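Local structure of bifunctional protein PutA (Bdellovibrio bacteriovorus, 5UR2) at residues Q156-K161 with V195-T200; T200-Q205 with D220-V225. The protein probably catalyses both steps of proline breakdown to glutamate, through an FAD-dependent proline dehydrogenase and an NAD-dependent L-glutamate gamma-semialdehyde dehydrogenase. All blocks are in the same frame, centred on the assembly; numbering follows the deposited sequence.

Contact 1 of 2, residues Q156-K161 with V195-T200; sequences QDYSNK and VSVKMT. With P5F (N-propargylglycine-modified flavin adenine dinucleotide), chain F.
Y158 and K198 meet where the barrel is tied covalently to its flavin: Y158 OH accepts a hydrogen bond from the backbone N of K198, while K198 NZ, at the far end of the side chain, is joined to C23 of the N-propargylglycine-modified FAD at 1.4 Å. The bond from K198 N to Y158 OH measures 3.0 Å and is fairly straight, 161° at the hydrogen. Y158 reaches it from helix 152-173 with CG anti to the backbone N (chi1 -176°), which carries the hydroxyl up to the amide of K198. At the ring edge, CE2 of Y158 lies 4.4 Å from CG1 of V197; the hydroxyl also packs on the root of the lysine, OH of Y158 to CB of K198 being 3.5 Å. Strand 194-197 is the second of the eight parallel strands of the proline dehydrogenase TIM barrel, and Y158 approaches it from the surrounding helical layer. From the backbone just after V197, the lysine chain, bent at chi2 (84°), leads away from Y158 to the flavin, where NZ is also hydrogen-bonded to Y403 OH. The three-carbon bridge C22-C21-C23 between flavin N5 and NZ is consistent with the K198 amine having lain within reach of the inhibitor-derived carbons.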
loop_
_atom_site.group_PDB
_atom_site.type_symbol
_atom_site.label_atom_id
_atom_site.label_comp_id
_atom_site.label_asym_id
_atom_site.label_seq_id
_atom_site.Cartn_x
_atom_site.Cartn_y
_atom_site.Cartn_z
ATOM N N GLN B 156 -19.775 -49.374 2.104
ATOM C CA GLN B 156 -20.352 -50.705 2.243
ATOM C C GLN B 156 -21.877 -50.639 2.280
ATOM O O GLN B 156 -22.553 -51.472 1.666
ATOM C CB GLN B 156 -19.784 -51.367 3.498
ATOM C CG GLN B 156 -20.223 -52.805 3.747
ATOM C CD GLN B 156 -19.707 -53.780 2.692
ATOM O OE1 GLN B 156 -18.506 -54.058 2.628
ATOM N NE2 GLN B 156 -20.621 -54.336 1.893
ATOM N N ASP B 157 -22.432 -49.639 2.976
ATOM C CA ASP B 157 -23.882 -49.467 3.017
ATOM C C ASP B 157 -24.435 -49.176 1.625
ATOM O O ASP B 157 -25.485 -49.704 1.240
ATOM C CB ASP B 157 -24.254 -48.337 3.984
ATOM C CG ASP B 157 -23.962 -48.678 5.456
ATOM O OD1 ASP B 157 -23.725 -49.863 5.785
ATOM O OD2 ASP B 157 -23.935 -47.741 6.286
ATOM N N TYR B 158 -23.726 -48.347 0.854
ATOM C CA TYR B 158 -24.167 -48.039 -0.499
ATOM C C TYR B 158 -24.170 -49.298 -1.370
ATOM O O TYR B 158 -25.101 -49.520 -2.158
ATOM C CB TYR B 158 -23.271 -46.943 -1.096
ATOM C CG TYR B 158 -23.694 -46.460 -2.478
ATOM C CD1 TYR B 158 -24.600 -45.401 -2.630
ATOM C CD2 TYR B 158 -23.190 -47.061 -3.632
ATOM C CE1 TYR B 158 -24.995 -44.963 -3.897
ATOM C CE2 TYR B 158 -23.580 -46.636 -4.904
ATOM C CZ TYR B 158 -24.468 -45.581 -5.033
ATOM O OH TYR B 158 -24.835 -45.180 -6.303
ATOM N N SER B 159 -23.141 -50.137 -1.231
ATOM C CA SER B 159 -23.105 -51.387 -1.981
ATOM C C SER B 159 -24.270 -52.293 -1.607
ATOM O O SER B 159 -24.931 -52.866 -2.482
ATOM C CB SER B 159 -21.774 -52.091 -1.742
ATOM O OG SER B 159 -21.615 -53.182 -2.623
ATOM N N ASN B 160 -24.546 -52.423 -0.307
ATOM C CA ASN B 160 -25.643 -53.273 0.135
ATOM C C ASN B 160 -26.981 -52.752 -0.370
ATOM O O ASN B 160 -27.839 -53.537 -0.780
ATOM C CB ASN B 160 -25.638 -53.375 1.662
ATOM C CG ASN B 160 -24.448 -54.155 2.183
ATOM O OD1 ASN B 160 -23.875 -54.983 1.470
ATOM N ND2 ASN B 160 -24.053 -53.877 3.423
ATOM N N LYS B 161 -27.168 -51.426 -0.368
ATOM C CA LYS B 161 -28.405 -50.857 -0.897
ATOM C C LYS B 161 -28.643 -51.292 -2.336
ATOM O O LYS B 161 -29.766 -51.660 -2.700
ATOM C CB LYS B 161 -28.379 -49.332 -0.811
ATOM C CG LYS B 161 -28.757 -48.773 0.530
ATOM C CD LYS B 161 -28.863 -47.262 0.452
ATOM C CE LYS B 161 -29.218 -46.655 1.799
ATOM N NZ LYS B 161 -29.536 -45.201 1.691
ATOM N N VAL B 195 -31.104 -50.144 -13.359
ATOM C CA VAL B 195 -30.601 -49.374 -12.229
ATOM C C VAL B 195 -29.343 -48.627 -12.660
ATOM O O VAL B 195 -28.584 -49.079 -13.525
ATOM C CB VAL B 195 -30.328 -50.232 -10.962
ATOM C CG1 VAL B 195 -31.535 -51.099 -10.624
ATOM C CG2 VAL B 195 -29.043 -51.054 -11.082
ATOM N N SER B 196 -29.165 -47.438 -12.081
ATOM C CA SER B 196 -28.014 -46.582 -12.319
ATOM C C SER B 196 -27.191 -46.498 -11.050
ATOM O O SER B 196 -27.748 -46.358 -9.955
ATOM C CB SER B 196 -28.430 -45.172 -12.746
ATOM O OG SER B 196 -29.042 -45.199 -14.024
ATOM N N VAL B 197 -25.868 -46.560 -11.217
ATOM C CA VAL B 197 -24.894 -46.640 -10.140
ATOM C C VAL B 197 -23.878 -45.501 -10.209
ATOM O O VAL B 197 -23.348 -45.203 -11.280
ATOM C CB VAL B 197 -24.165 -48.001 -10.188
ATOM C CG1 VAL B 197 -23.144 -48.112 -9.061
ATOM C CG2 VAL B 197 -25.170 -49.140 -10.102
ATOM N N LYS B 198 -23.584 -44.894 -9.060
ATOM C CA LYS B 198 -22.596 -43.814 -8.972
ATOM C C LYS B 198 -21.312 -44.454 -8.488
ATOM O O LYS B 198 -21.263 -45.035 -7.371
ATOM C CB LYS B 198 -23.069 -42.672 -8.070
ATOM C CG LYS B 198 -23.403 -41.304 -8.659
ATOM C CD LYS B 198 -24.761 -40.993 -9.261
ATOM C CE LYS B 198 -24.821 -39.920 -10.340
ATOM N NZ LYS B 198 -26.095 -39.628 -11.008
ATOM N N MET B 199 -20.258 -44.386 -9.294
ATOM C CA MET B 199 -19.034 -45.120 -8.998
ATOM C C MET B 199 -18.365 -44.695 -7.685
ATOM O O MET B 199 -18.030 -45.540 -6.858
ATOM C CB MET B 199 -18.018 -44.965 -10.140
ATOM C CG MET B 199 -16.801 -45.892 -9.982
ATOM S SD MET B 199 -15.501 -45.650 -11.197
ATOM C CE MET B 199 -14.910 -44.001 -10.759
ATOM N N THR B 200 -18.153 -43.391 -7.481
ATOM C CA THR B 200 -17.435 -42.979 -6.281
ATOM C C THR B 200 -18.207 -43.245 -4.997
ATOM O O THR B 200 -17.622 -43.150 -3.920
ATOM C CB THR B 200 -17.072 -41.508 -6.358
ATOM O OG1 THR B 200 -18.270 -40.723 -6.251
ATOM C CG2 THR B 200 -16.372 -41.250 -7.682
HETATM P PA P5F F . -30.268 -28.087 -22.444
HETATM O O1A P5F F . -30.485 -28.219 -23.989
HETATM O O2A P5F F . -30.767 -26.893 -21.796
HETATM O O5B P5F F . -28.830 -28.058 -22.003
HETATM C C5B P5F F . -28.361 -27.588 -20.745
HETATM C C4B P5F F . -26.908 -28.053 -20.565
HETATM O O4B P5F F . -25.987 -27.354 -21.367
HETATM C C3B P5F F . -26.332 -27.956 -19.182
HETATM O O3B P5F F . -26.765 -28.965 -18.352
HETATM C C2B P5F F . -24.879 -28.021 -19.437
HETATM O O2B P5F F . -24.505 -29.345 -19.607
HETATM C C1B P5F F . -24.740 -27.306 -20.733
HETATM N N9A P5F F . -24.361 -25.922 -20.610
HETATM C C8A P5F F . -25.019 -24.914 -19.918
HETATM N N7A P5F F . -24.341 -23.771 -20.083
HETATM C C5A P5F F . -23.227 -23.987 -20.897
HETATM C C6A P5F F . -22.184 -23.198 -21.376
HETATM N N6A P5F F . -22.117 -21.799 -21.058
HETATM N N1A P5F F . -21.219 -23.734 -22.147
HETATM C C2A P5F F . -21.241 -25.043 -22.478
HETATM N N3A P5F F . -22.233 -25.848 -22.001
HETATM C C4A P5F F . -23.220 -25.369 -21.234
HETATM N N1 P5F F . -25.355 -35.428 -16.241
HETATM C C2 P5F F . -24.030 -35.921 -15.954
HETATM O O2 P5F F . -22.973 -35.045 -16.056
HETATM N N3 P5F F . -23.814 -37.288 -15.582
HETATM C C4 P5F F . -24.880 -38.215 -15.473
HETATM O O4 P5F F . -24.598 -39.536 -15.105
HETATM C C4X P5F F . -26.281 -37.693 -15.766
HETATM N N5 P5F F . -27.467 -38.521 -15.555
HETATM C C5X P5F F . -28.687 -38.095 -16.268
HETATM C C6 P5F F . -29.753 -39.096 -16.583
HETATM C C7 P5F F . -30.884 -38.708 -17.343
HETATM C C7M P5F F . -31.954 -39.731 -17.656
HETATM C C8 P5F F . -31.014 -37.367 -17.815
HETATM C C8M P5F F . -32.202 -36.921 -18.630
HETATM C C9 P5F F . -30.009 -36.414 -17.525
HETATM C C9A P5F F . -28.818 -36.813 -16.722
HETATM N N10 P5F F . -27.769 -35.830 -16.442
HETATM C C10 P5F F . -26.468 -36.351 -16.130
HETATM C "C1'" P5F F . -27.953 -34.373 -16.653
HETATM C "C2'" P5F F . -27.722 -33.956 -18.106
HETATM O "O2'" P5F F . -26.385 -34.106 -18.397
HETATM C "C3'" P5F F . -28.155 -32.528 -18.444
HETATM O "O3'" P5F F . -27.405 -31.653 -17.687
HETATM C "C4'" P5F F . -29.623 -32.220 -18.185
HETATM O "O4'" P5F F . -30.323 -33.407 -18.337
HETATM C "C5'" P5F F . -30.210 -31.057 -19.008
HETATM O "O5'" P5F F . -29.762 -31.021 -20.349
HETATM P P P5F F . -30.686 -30.687 -21.640
HETATM O O1P P5F F . -30.276 -31.322 -23.024
HETATM O O2P P5F F . -32.108 -31.038 -21.063
HETATM O O3P P5F F . -30.901 -29.064 -21.518
HETATM C C21 P5F F . -27.226 -38.600 -12.950
HETATM C C22 P5F F . -27.366 -38.672 -14.292
HETATM C C23 P5F F . -25.956 -39.111 -12.249
#

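Contact 2 of 2, residues T200-Q205 with D220-V225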
loop_
_atom_site.group_PDB
_atom_site.type_symbol
_atom_site.label_atom_id
_atom_site.label_comp_id
_atom_site.label_asym_id
_atom_site.label_seq_id
_atom_site.Cartn_x
_atom_site.Cartn_y
_atom_site.Cartn_z
ATOM N N THR B 200 -18.153 -43.391 -7.481
ATOM C CA THR B 200 -17.435 -42.979 -6.281
ATOM C C THR B 200 -18.207 -43.245 -4.997
ATOM O O THR B 200 -17.622 -43.150 -3.920
ATOM C CB THR B 200 -17.072 -41.508 -6.358
ATOM O OG1 THR B 200 -18.270 -40.723 -6.251
ATOM C CG2 THR B 200 -16.372 -41.250 -7.682
ATOM N N ALA B 201 -19.493 -43.576 -5.074
ATOM C CA ALA B 201 -20.204 -43.937 -3.862
ATOM C C ALA B 201 -19.786 -45.295 -3.316
ATOM O O ALA B 201 -20.118 -45.605 -2.169
ATOM C CB ALA B 201 -21.706 -43.926 -4.113
ATOM N N LEU B 202 -19.063 -46.094 -4.095
ATOM C CA LEU B 202 -18.677 -47.438 -3.694
ATOM C C LEU B 202 -17.317 -47.520 -3.017
ATOM O O LEU B 202 -16.949 -48.601 -2.554
ATOM C CB LEU B 202 -18.666 -48.369 -4.901
ATOM C CG LEU B 202 -20.055 -48.605 -5.457
ATOM C CD1 LEU B 202 -19.971 -49.240 -6.830
ATOM C CD2 LEU B 202 -20.765 -49.503 -4.484
ATOM N N TYR B 203 -16.560 -46.431 -2.952
ATOM C CA TYR B 203 -15.228 -46.485 -2.359
ATOM C C TYR B 203 -14.843 -45.082 -1.917
ATOM O O TYR B 203 -14.960 -44.141 -2.706
ATOM C CB TYR B 203 -14.205 -47.036 -3.366
ATOM C CG TYR B 203 -12.754 -47.095 -2.876
ATOM C CD1 TYR B 203 -12.433 -47.586 -1.616
ATOM C CD2 TYR B 203 -11.704 -46.674 -3.698
ATOM C CE1 TYR B 203 -11.102 -47.654 -1.184
ATOM C CE2 TYR B 203 -10.373 -46.738 -3.275
ATOM C CZ TYR B 203 -10.085 -47.224 -2.016
ATOM O OH TYR B 203 -8.780 -47.282 -1.597
ATOM N N SER B 204 -14.350 -44.945 -0.681
ATOM C CA SER B 204 -14.114 -43.622 -0.115
ATOM C C SER B 204 -12.683 -43.114 -0.279
ATOM O O SER B 204 -12.427 -41.945 0.038
ATOM C CB SER B 204 -14.451 -43.610 1.382
ATOM O OG SER B 204 -13.414 -44.229 2.133
ATOM N N GLN B 205 -11.741 -43.948 -0.729
ATOM C CA GLN B 205 -10.336 -43.552 -0.776
ATOM C C GLN B 205 -9.747 -43.612 -2.184
ATOM O O GLN B 205 -8.620 -44.075 -2.392
ATOM C CB GLN B 205 -9.504 -44.397 0.187
ATOM C CG GLN B 205 -10.005 -44.359 1.633
ATOM C CD GLN B 205 -10.073 -42.947 2.224
ATOM O OE1 GLN B 205 -9.107 -42.177 2.181
ATOM N NE2 GLN B 205 -11.217 -42.615 2.801
ATOM N N ASP B 220 -13.495 -54.012 -8.198
ATOM C CA ASP B 220 -13.906 -55.039 -7.246
ATOM C C ASP B 220 -15.234 -54.684 -6.592
ATOM O O ASP B 220 -16.048 -55.567 -6.321
ATOM C CB ASP B 220 -12.841 -55.249 -6.158
ATOM C CG ASP B 220 -11.570 -55.899 -6.678
ATOM O OD1 ASP B 220 -11.588 -56.404 -7.814
ATOM O OD2 ASP B 220 -10.564 -55.931 -5.928
ATOM N N ARG B 221 -15.472 -53.398 -6.324
ATOM C CA ARG B 221 -16.719 -53.026 -5.671
ATOM C C ARG B 221 -17.887 -53.052 -6.643
ATOM O O ARG B 221 -19.008 -53.392 -6.245
ATOM C CB ARG B 221 -16.589 -51.644 -5.031
ATOM C CG ARG B 221 -15.397 -51.493 -4.089
ATOM C CD ARG B 221 -15.638 -52.144 -2.749
ATOM N NE ARG B 221 -14.454 -52.120 -1.883
ATOM C CZ ARG B 221 -14.148 -51.158 -1.015
ATOM N NH1 ARG B 221 -14.924 -50.095 -0.881
ATOM N NH2 ARG B 221 -13.053 -51.263 -0.271
ATOM N N LEU B 222 -17.635 -52.718 -7.917
ATOM C CA LEU B 222 -18.675 -52.740 -8.946
ATOM C C LEU B 222 -19.016 -54.156 -9.378
ATOM O O LEU B 222 -20.176 -54.448 -9.700
ATOM C CB LEU B 222 -18.242 -51.942 -10.176
ATOM C CG LEU B 222 -18.949 -50.623 -10.452
ATOM C CD1 LEU B 222 -18.595 -50.133 -11.857
ATOM C CD2 LEU B 222 -20.439 -50.796 -10.295
ATOM N N ARG B 223 -18.020 -55.036 -9.408
ATOM C CA ARG B 223 -18.209 -56.368 -9.977
ATOM C C ARG B 223 -19.414 -57.113 -9.412
ATOM O O ARG B 223 -20.207 -57.628 -10.211
ATOM C CB ARG B 223 -16.915 -57.182 -9.802
ATOM C CG ARG B 223 -16.929 -58.545 -10.512
ATOM C CD ARG B 223 -15.559 -59.231 -10.464
ATOM N NE ARG B 223 -14.529 -58.514 -11.220
ATOM C CZ ARG B 223 -13.551 -57.785 -10.683
ATOM N NH1 ARG B 223 -13.436 -57.643 -9.362
ATOM N NH2 ARG B 223 -12.677 -57.202 -11.485
ATOM N N PRO B 224 -19.638 -57.197 -8.094
ATOM C CA PRO B 224 -20.831 -57.934 -7.620
ATOM C C PRO B 224 -22.144 -57.296 -8.051
ATOM O O PRO B 224 -23.133 -58.018 -8.239
ATOM C CB PRO B 224 -20.688 -57.908 -6.093
ATOM C CG PRO B 224 -19.285 -57.455 -5.822
ATOM C CD PRO B 224 -18.869 -56.628 -6.974
ATOM N N VAL B 225 -22.185 -55.961 -8.193
ATOM C CA VAL B 225 -23.405 -55.298 -8.657
ATOM C C VAL B 225 -23.659 -55.639 -10.118
ATOM O O VAL B 225 -24.784 -55.976 -10.511
ATOM C CB VAL B 225 -23.325 -53.771 -8.460
ATOM C CG1 VAL B 225 -24.633 -53.123 -8.909
ATOM C CG2 VAL B 225 -23.001 -53.417 -7.038
#
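R221 leans its side chain across L202, with CB of R221 3.9 Å from CB of L202, and turns its guanidinium back to the loop. The chain bends at chi2 (-77°), and NH1 of R221 then donates to the carbonyl O of L202 at 3.0 Å. The oxygen sits at the guanidinium edge, slightly tilted from its plane, while the donor lies in the carbonyl plane; the angle at the hydrogen, 143°, shows a bent bond. NH1 also forms a salt bridge with E152, so the loop carbonyl and an acid of helix 152-173 share one nitrogen. Beside them, CD1 of Y203 is 3.6 Å from NH1 of R221. The ring and guanidinium planes stand 83° apart, and the oblique approach is no flat stack. The two segments belong to one beta-alpha unit of the TIM barrel: 200-205 lies in the loop leaving strand 194-197, and that loop enters helix 211-232, which holds 220-225. One residue on, L222 adds apolar packing, its CD2 lying 3.8 Å from CD1 of L202. The two leucine side chains cross at about a right angle, and L222 also packs on V252 and L256 of helix 246-257.

Overall arrangement
Both contacts are largely buried and lie in the proline dehydrogenase barrel, their centres about 7 Å apart. They share T200, where the second segment of contact 1 runs into the first of contact 2. Their side chains also pack together: CZ of Y158 lies 3.3 Å from CB of A201, and CD2 of L202 is 3.5 Å from CD2 of Y158. CG1 of V197 and CD2 of L222, 4.0 Å apart, link strand to helix. Contact 1 joins helix 152-173 to V197 and K198 and reaches the modified flavin; contact 2, whose L222 side chain is about 13 Å from that flavin cofactor, joins the following loop to helix 211-232. The smaller interface, 106 Å² against 234 Å², includes the lysine bonded to the flavin, whereas the larger combines leucine packing with a charged guanidinium.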